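Local coordinates for GTP pyrophosphokinase (Streptococcus pneumoniae, PDB 2BE3), which probably transfers a pyrophosphate group from ATP to GTP or GDP, making the stringent-response alarmones pppGpp and ppGpp, at residues Asp75-Arg80 with Lys137-Glu142; Leu79-Gln84 with Ile143-Leu148. All blocks are in the same frame, centred on the assembly; numbering follows the deposited sequence.

Interaction 1: Asp75-Arg80 with Lys137-Glu142; sequences DIAGLR and KTILAE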
loop_
_atom_site.group_PDB
_atom_site.type_symbol
_atom_site.label_atom_id
_atom_site.label_comp_id
_atom_site.label_asym_id
_atom_site.label_seq_id
_atom_site.Cartn_x
_atom_site.Cartn_y
_atom_site.Cartn_z
ATOM N N ASP A 75 10.866 -5.345 -15.123
ATOM C CA ASP A 75 9.540 -5.815 -14.821
ATOM C C ASP A 75 9.548 -7.015 -13.903
ATOM O O ASP A 75 8.668 -7.853 -13.997
ATOM C CB ASP A 75 8.799 -6.143 -16.123
ATOM C CG ASP A 75 9.403 -7.352 -16.866
ATOM O OD1 ASP A 75 10.652 -7.432 -16.978
ATOM O OD2 ASP A 75 8.610 -8.247 -17.299
ATOM N N ILE A 76 10.542 -7.112 -13.031
ATOM C CA ILE A 76 10.424 -8.025 -11.906
ATOM C C ILE A 76 9.113 -7.766 -11.147
ATOM O O ILE A 76 8.389 -8.708 -10.825
ATOM C CB ILE A 76 11.664 -7.986 -10.993
ATOM C CG1 ILE A 76 12.918 -8.375 -11.800
ATOM C CG2 ILE A 76 11.481 -8.960 -9.853
ATOM C CD1 ILE A 76 14.236 -7.928 -11.181
ATOM N N ALA A 77 8.792 -6.501 -10.883
ATOM C CA ALA A 77 7.448 -6.111 -10.450
ATOM C C ALA A 77 6.673 -5.652 -11.709
ATOM O O ALA A 77 7.171 -4.830 -12.501
ATOM C CB ALA A 77 7.532 -5.020 -9.415
ATOM N N GLY A 78 5.527 -6.274 -11.966
ATOM C CA GLY A 78 4.742 -5.996 -13.166
ATOM C C GLY A 78 3.312 -5.730 -12.750
ATOM O O GLY A 78 2.757 -6.481 -11.958
ATOM N N LEU A 79 2.717 -4.649 -13.259
ATOM C CA LEU A 79 1.330 -4.303 -12.996
ATOM C C LEU A 79 0.671 -4.189 -14.324
ATOM O O LEU A 79 1.337 -3.815 -15.297
ATOM C CB LEU A 79 1.219 -2.980 -12.219
ATOM C CG LEU A 79 1.709 -3.439 -10.845
ATOM C CD1 LEU A 79 3.052 -2.847 -10.353
ATOM C CD2 LEU A 79 0.617 -3.599 -9.809
ATOM N N ARG A 80 -0.628 -4.544 -14.357
ATOM C CA ARG A 80 -1.452 -4.464 -15.551
ATOM C C ARG A 80 -2.699 -3.666 -15.238
ATOM O O ARG A 80 -3.495 -4.015 -14.343
ATOM C CB ARG A 80 -1.850 -5.860 -16.031
ATOM C CG ARG A 80 -0.682 -6.774 -16.319
ATOM C CD ARG A 80 -0.080 -6.420 -17.631
ATOM N NE ARG A 80 1.303 -6.876 -17.734
ATOM C CZ ARG A 80 1.659 -8.066 -18.219
ATOM N NH1 ARG A 80 0.716 -8.936 -18.629
ATOM N NH2 ARG A 80 2.947 -8.387 -18.291
ATOM N N LYS A 137 14.144 0.798 0.116
ATOM C CA LYS A 137 14.703 0.112 -1.031
ATOM C C LYS A 137 13.959 0.553 -2.316
ATOM O O LYS A 137 12.726 0.444 -2.408
ATOM C CB LYS A 137 14.634 -1.393 -0.779
ATOM C CG LYS A 137 14.962 -2.246 -1.971
ATOM C CD LYS A 137 16.476 -2.402 -2.088
ATOM C CE LYS A 137 16.917 -2.604 -3.526
ATOM N NZ LYS A 137 18.397 -2.492 -3.551
ATOM N N THR A 138 14.705 1.075 -3.285
ATOM C CA THR A 138 14.160 1.513 -4.568
ATOM C C THR A 138 14.233 0.406 -5.621
ATOM O O THR A 138 15.272 -0.192 -5.827
ATOM C CB THR A 138 14.869 2.753 -5.101
ATOM O OG1 THR A 138 14.656 3.849 -4.209
ATOM C CG2 THR A 138 14.277 3.150 -6.399
ATOM N N ILE A 139 13.114 0.121 -6.264
ATOM C CA ILE A 139 13.050 -0.925 -7.269
ATOM C C ILE A 139 12.493 -0.359 -8.599
ATOM O O ILE A 139 11.876 0.727 -8.628
ATOM C CB ILE A 139 12.250 -2.189 -6.764
ATOM C CG1 ILE A 139 10.832 -1.849 -6.330
ATOM C CG2 ILE A 139 12.940 -2.855 -5.571
ATOM C CD1 ILE A 139 9.820 -2.150 -7.368
ATOM N N LEU A 140 12.764 -1.053 -9.703
ATOM C CA LEU A 140 12.006 -0.813 -10.922
ATOM C C LEU A 140 10.695 -1.618 -10.957
ATOM O O LEU A 140 10.688 -2.861 -10.742
ATOM C CB LEU A 140 12.845 -1.064 -12.198
ATOM C CG LEU A 140 14.106 -0.199 -12.395
ATOM C CD1 LEU A 140 14.923 -0.700 -13.592
ATOM C CD2 LEU A 140 13.798 1.259 -12.528
ATOM N N ALA A 141 9.597 -0.937 -11.293
ATOM C CA ALA A 141 8.334 -1.656 -11.618
ATOM C C ALA A 141 7.840 -1.261 -13.018
ATOM O O ALA A 141 8.043 -0.123 -13.470
ATOM C CB ALA A 141 7.278 -1.383 -10.570
ATOM N N GLU A 142 7.230 -2.199 -13.723
ATOM C CA GLU A 142 6.674 -1.903 -15.022
ATOM C C GLU A 142 5.142 -1.925 -14.942
ATOM O O GLU A 142 4.559 -2.953 -14.568
ATOM C CB GLU A 142 7.185 -2.905 -16.024
ATOM C CG GLU A 142 6.807 -2.640 -17.467
ATOM C CD GLU A 142 6.686 -3.939 -18.245
ATOM O OE1 GLU A 142 5.824 -4.811 -17.868
ATOM O OE2 GLU A 142 7.469 -4.090 -19.216
HETATM O O HOH W 1 12.181 -4.613 -11.890
HETATM O O HOH W 2 3.531 -5.295 -16.516
#
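Two neighbouring parallel strands in the middle of the mixed sheet start to pair here, where Glu142 of strand 137-147 meets the loop end and first residues of strand 77-83. The strand axes run 28° apart. Glu142 uses both sides of its backbone: its N donates to Ala77 O (2.9 Å) almost straight, at 173°, and its O accepts from Leu79 N (2.8 Å), so one residue spans Gly78 in the usual parallel pattern. On the face towards helix 6-35, Ala77 CB rests against Ala141 CB (3.8 Å); Ile139 reaches the same alanine with CD1, and Tyr15 and Leu22 of the helix pack on this side.

The other face is polar. Glu142 places CG anti to its backbone N (chi1 -174°) and runs on extended, which lays its stem alongside Asp75: Glu142 CB touches Asp75 CB at 3.6 Å, and the carboxylate carbon and oxygens lie close to that same CB. Asp75 OD2 and Glu142 OE1 stay 4.5 Å apart. Arg48, Lys50 and Lys58 form salt bridges with Asp75, whereas Glu142 OE1 is held by Gln144 NE2. A water lies at the edge of the Arg80 guanidinium, in its plane, accepting from Arg80 NE (3.0 Å) and sitting 2.7 Å from Glu142 OE1. Where the strands splay, a second water donates to Leu140 O (2.6 Å) and weakly joins it to Ile76 N. An aspartate just before one central strand, set beside a glutamate on its parallel neighbour, is consistent with the acidic pair of the synthetase site in RelA/SpoT relatives, within their nucleotidyltransferase-like fold.

Interaction 2: Leu79-Gln84 with Ile143-Leu148; sequences LRVMVQ and IQIRTL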
loop_
_atom_site.group_PDB
_atom_site.type_symbol
_atom_site.label_atom_id
_atom_site.label_comp_id
_atom_site.label_asym_id
_atom_site.label_seq_id
_atom_site.Cartn_x
_atom_site.Cartn_y
_atom_site.Cartn_z
ATOM N N LEU A 79 2.717 -4.649 -13.259
ATOM C CA LEU A 79 1.330 -4.303 -12.996
ATOM C C LEU A 79 0.671 -4.189 -14.324
ATOM O O LEU A 79 1.337 -3.815 -15.297
ATOM C CB LEU A 79 1.219 -2.980 -12.219
ATOM C CG LEU A 79 1.709 -3.439 -10.845
ATOM C CD1 LEU A 79 3.052 -2.847 -10.353
ATOM C CD2 LEU A 79 0.617 -3.599 -9.809
ATOM N N ARG A 80 -0.628 -4.544 -14.357
ATOM C CA ARG A 80 -1.452 -4.464 -15.551
ATOM C C ARG A 80 -2.699 -3.666 -15.238
ATOM O O ARG A 80 -3.495 -4.015 -14.343
ATOM C CB ARG A 80 -1.850 -5.860 -16.031
ATOM C CG ARG A 80 -0.682 -6.774 -16.319
ATOM C CD ARG A 80 -0.080 -6.420 -17.631
ATOM N NE ARG A 80 1.303 -6.876 -17.734
ATOM C CZ ARG A 80 1.659 -8.066 -18.219
ATOM N NH1 ARG A 80 0.716 -8.936 -18.629
ATOM N NH2 ARG A 80 2.947 -8.387 -18.291
ATOM N N VAL A 81 -2.858 -2.575 -15.962
ATOM C CA VAL A 81 -4.011 -1.732 -15.774
ATOM C C VAL A 81 -4.871 -1.863 -17.004
ATOM O O VAL A 81 -4.406 -1.587 -18.092
ATOM C CB VAL A 81 -3.572 -0.276 -15.487
ATOM C CG1 VAL A 81 -4.776 0.721 -15.490
ATOM C CG2 VAL A 81 -2.802 -0.245 -14.170
HETATM N N MSE A 82 -6.109 -2.323 -16.821
HETATM C CA MSE A 82 -7.060 -2.514 -17.905
HETATM C C MSE A 82 -7.994 -1.320 -18.004
HETATM O O MSE A 82 -8.572 -0.903 -17.013
HETATM C CB MSE A 82 -7.853 -3.817 -17.692
HETATM C CG MSE A 82 -7.412 -4.976 -18.624
HETATM SE SE MSE A 82 -5.476 -5.504 -18.428
HETATM C CE MSE A 82 -5.583 -6.138 -16.392
ATOM N N VAL A 83 -8.100 -0.752 -19.198
ATOM C CA VAL A 83 -8.884 0.445 -19.444
ATOM C C VAL A 83 -9.914 0.119 -20.507
ATOM O O VAL A 83 -9.758 -0.857 -21.254
ATOM C CB VAL A 83 -7.994 1.683 -19.886
ATOM C CG1 VAL A 83 -6.954 2.051 -18.801
ATOM C CG2 VAL A 83 -7.296 1.424 -21.219
ATOM N N GLN A 84 -10.971 0.924 -20.572
ATOM C CA GLN A 84 -12.020 0.727 -21.536
ATOM C C GLN A 84 -11.562 1.095 -22.951
ATOM O O GLN A 84 -11.702 0.289 -23.892
ATOM C CB GLN A 84 -13.190 1.599 -21.128
ATOM C CG GLN A 84 -14.515 1.171 -21.632
ATOM C CD GLN A 84 -15.655 1.863 -20.921
ATOM O OE1 GLN A 84 -15.571 3.053 -20.554
ATOM N NE2 GLN A 84 -16.755 1.126 -20.742
ATOM N N ILE A 143 4.502 -0.779 -15.199
ATOM C CA ILE A 143 3.052 -0.720 -15.295
ATOM C C ILE A 143 2.644 -0.705 -16.769
ATOM O O ILE A 143 3.004 0.215 -17.515
ATOM C CB ILE A 143 2.461 0.510 -14.582
ATOM C CG1 ILE A 143 2.945 0.577 -13.113
ATOM C CG2 ILE A 143 0.906 0.494 -14.703
ATOM C CD1 ILE A 143 2.699 1.914 -12.442
ATOM N N GLN A 144 1.925 -1.739 -17.197
ATOM C CA GLN A 144 1.371 -1.768 -18.540
ATOM C C GLN A 144 -0.097 -1.346 -18.566
ATOM O O GLN A 144 -0.871 -1.657 -17.646
ATOM C CB GLN A 144 1.530 -3.154 -19.117
ATOM C CG GLN A 144 2.947 -3.416 -19.568
ATOM C CD GLN A 144 3.018 -4.609 -20.450
ATOM O OE1 GLN A 144 2.236 -4.740 -21.381
ATOM N NE2 GLN A 144 3.930 -5.512 -20.157
ATOM N N ILE A 145 -0.488 -0.616 -19.598
ATOM C CA ILE A 145 -1.853 -0.162 -19.676
ATOM C C ILE A 145 -2.443 -0.708 -20.952
ATOM O O ILE A 145 -1.880 -0.530 -22.016
ATOM C CB ILE A 145 -1.963 1.401 -19.607
ATOM C CG1 ILE A 145 -1.356 1.912 -18.309
ATOM C CG2 ILE A 145 -3.435 1.826 -19.551
ATOM C CD1 ILE A 145 -0.669 3.158 -18.469
ATOM N N ARG A 146 -3.591 -1.353 -20.855
ATOM C CA ARG A 146 -4.128 -2.068 -21.986
ATOM C C ARG A 146 -5.637 -1.946 -22.039
ATOM O O ARG A 146 -6.268 -1.837 -20.987
ATOM C CB ARG A 146 -3.824 -3.557 -21.788
ATOM C CG ARG A 146 -2.400 -3.905 -21.960
ATOM C CD ARG A 146 -2.187 -5.337 -21.604
ATOM N NE ARG A 146 -0.781 -5.636 -21.846
ATOM C CZ ARG A 146 -0.247 -6.849 -21.789
ATOM N NH1 ARG A 146 -1.001 -7.914 -21.528
ATOM N NH2 ARG A 146 1.044 -6.986 -22.021
ATOM N N THR A 147 -6.224 -2.049 -23.235
ATOM C CA THR A 147 -7.639 -2.312 -23.302
ATOM C C THR A 147 -7.867 -3.813 -23.075
ATOM O O THR A 147 -6.919 -4.633 -23.084
ATOM C CB THR A 147 -8.288 -1.870 -24.633
ATOM O OG1 THR A 147 -7.652 -2.531 -25.739
ATOM C CG2 THR A 147 -8.215 -0.352 -24.794
ATOM N N LEU A 148 -9.116 -4.174 -22.864
ATOM C CA LEU A 148 -9.438 -5.577 -22.665
ATOM C C LEU A 148 -9.126 -6.362 -23.925
ATOM O O LEU A 148 -8.630 -7.465 -23.834
ATOM C CB LEU A 148 -10.899 -5.737 -22.195
ATOM C CG LEU A 148 -11.033 -5.401 -20.688
ATOM C CD1 LEU A 148 -10.174 -6.351 -19.850
ATOM C CD2 LEU A 148 -10.606 -3.971 -20.338
HETATM O O HOH W 3 0.763 -10.441 -21.609
HETATM O O HOH W 4 -11.642 -2.552 -23.091
#
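Gln144 OE1, on the side chain that lies beside Arg80, takes several donors at once: Arg146 NH2 at 2.6 Å, tilted out of the amide's carbonyl plane, a weak bond from Arg146 NE, and the hydroxyls of Ser121 and, weakly, Tyr119. Gripped at both ends, the amide is fixed in its rotation. Arg80 runs alongside Gln144, its NH2 3.6 Å from Gln144 NE2, with guanidinium and amide planes 40° apart. A bend at chi2 (-78°) sets Arg80 CD over the centre of the Arg146 guanidinium, 4.1 Å above its plane. The two guanidinium groups overlap by one face each, 32° from parallel, with Arg80 NH1 and Arg146 NH1 3.5 Å apart and a water accepting from Arg146 NH1 (3.1 Å). Arg146 belongs to the EIQIRT sequence of the RelA/SpoT family and Arg80 to the neighbouring strand; arginines stacked here are consistent with a basic surface for nucleotide phosphates. Below them the parallel ladder is regular: Gln144 binds Leu79 O and Val81 N, then Arg146 binds Val81 O and Val83 N (2.8 Å to Arg146 O). The reverse face is aliphatic. Val81 CG2 meets Ile143 CG2, and Val83 CG1 meets Ile145 CG2 at 3.6 Å, beneath helices 6-35 and 89-97. At the far end Met82, a selenomethionine, crosses Leu148 at about a right angle, and Thr147 OG1 N-caps the following helix at Met150 N while also bonding Asp187.

How the interactions relate
From the N terminus, the chain passes helix 6-35 and edge strand 42-49 before entering strand 77-83, where both contacts begin. It then leaves through helix 89-97 and the strands 102-109 and 122-130, and returns in strand 137-147. Interaction 1 closes this excursion at the start of the pairing, interaction 2 a few residues further along both strands. Because the strands are parallel, the two closures interleave: 75-80 precedes 79-84, and 137-142 precedes 143-148, so neither loop contains the other. Sharing Leu79 and Arg80, they form one continuous ladder, their centres 15 Å apart, that joins the strand 42-49 side of the sheet to the 122-130 and 102-109 side.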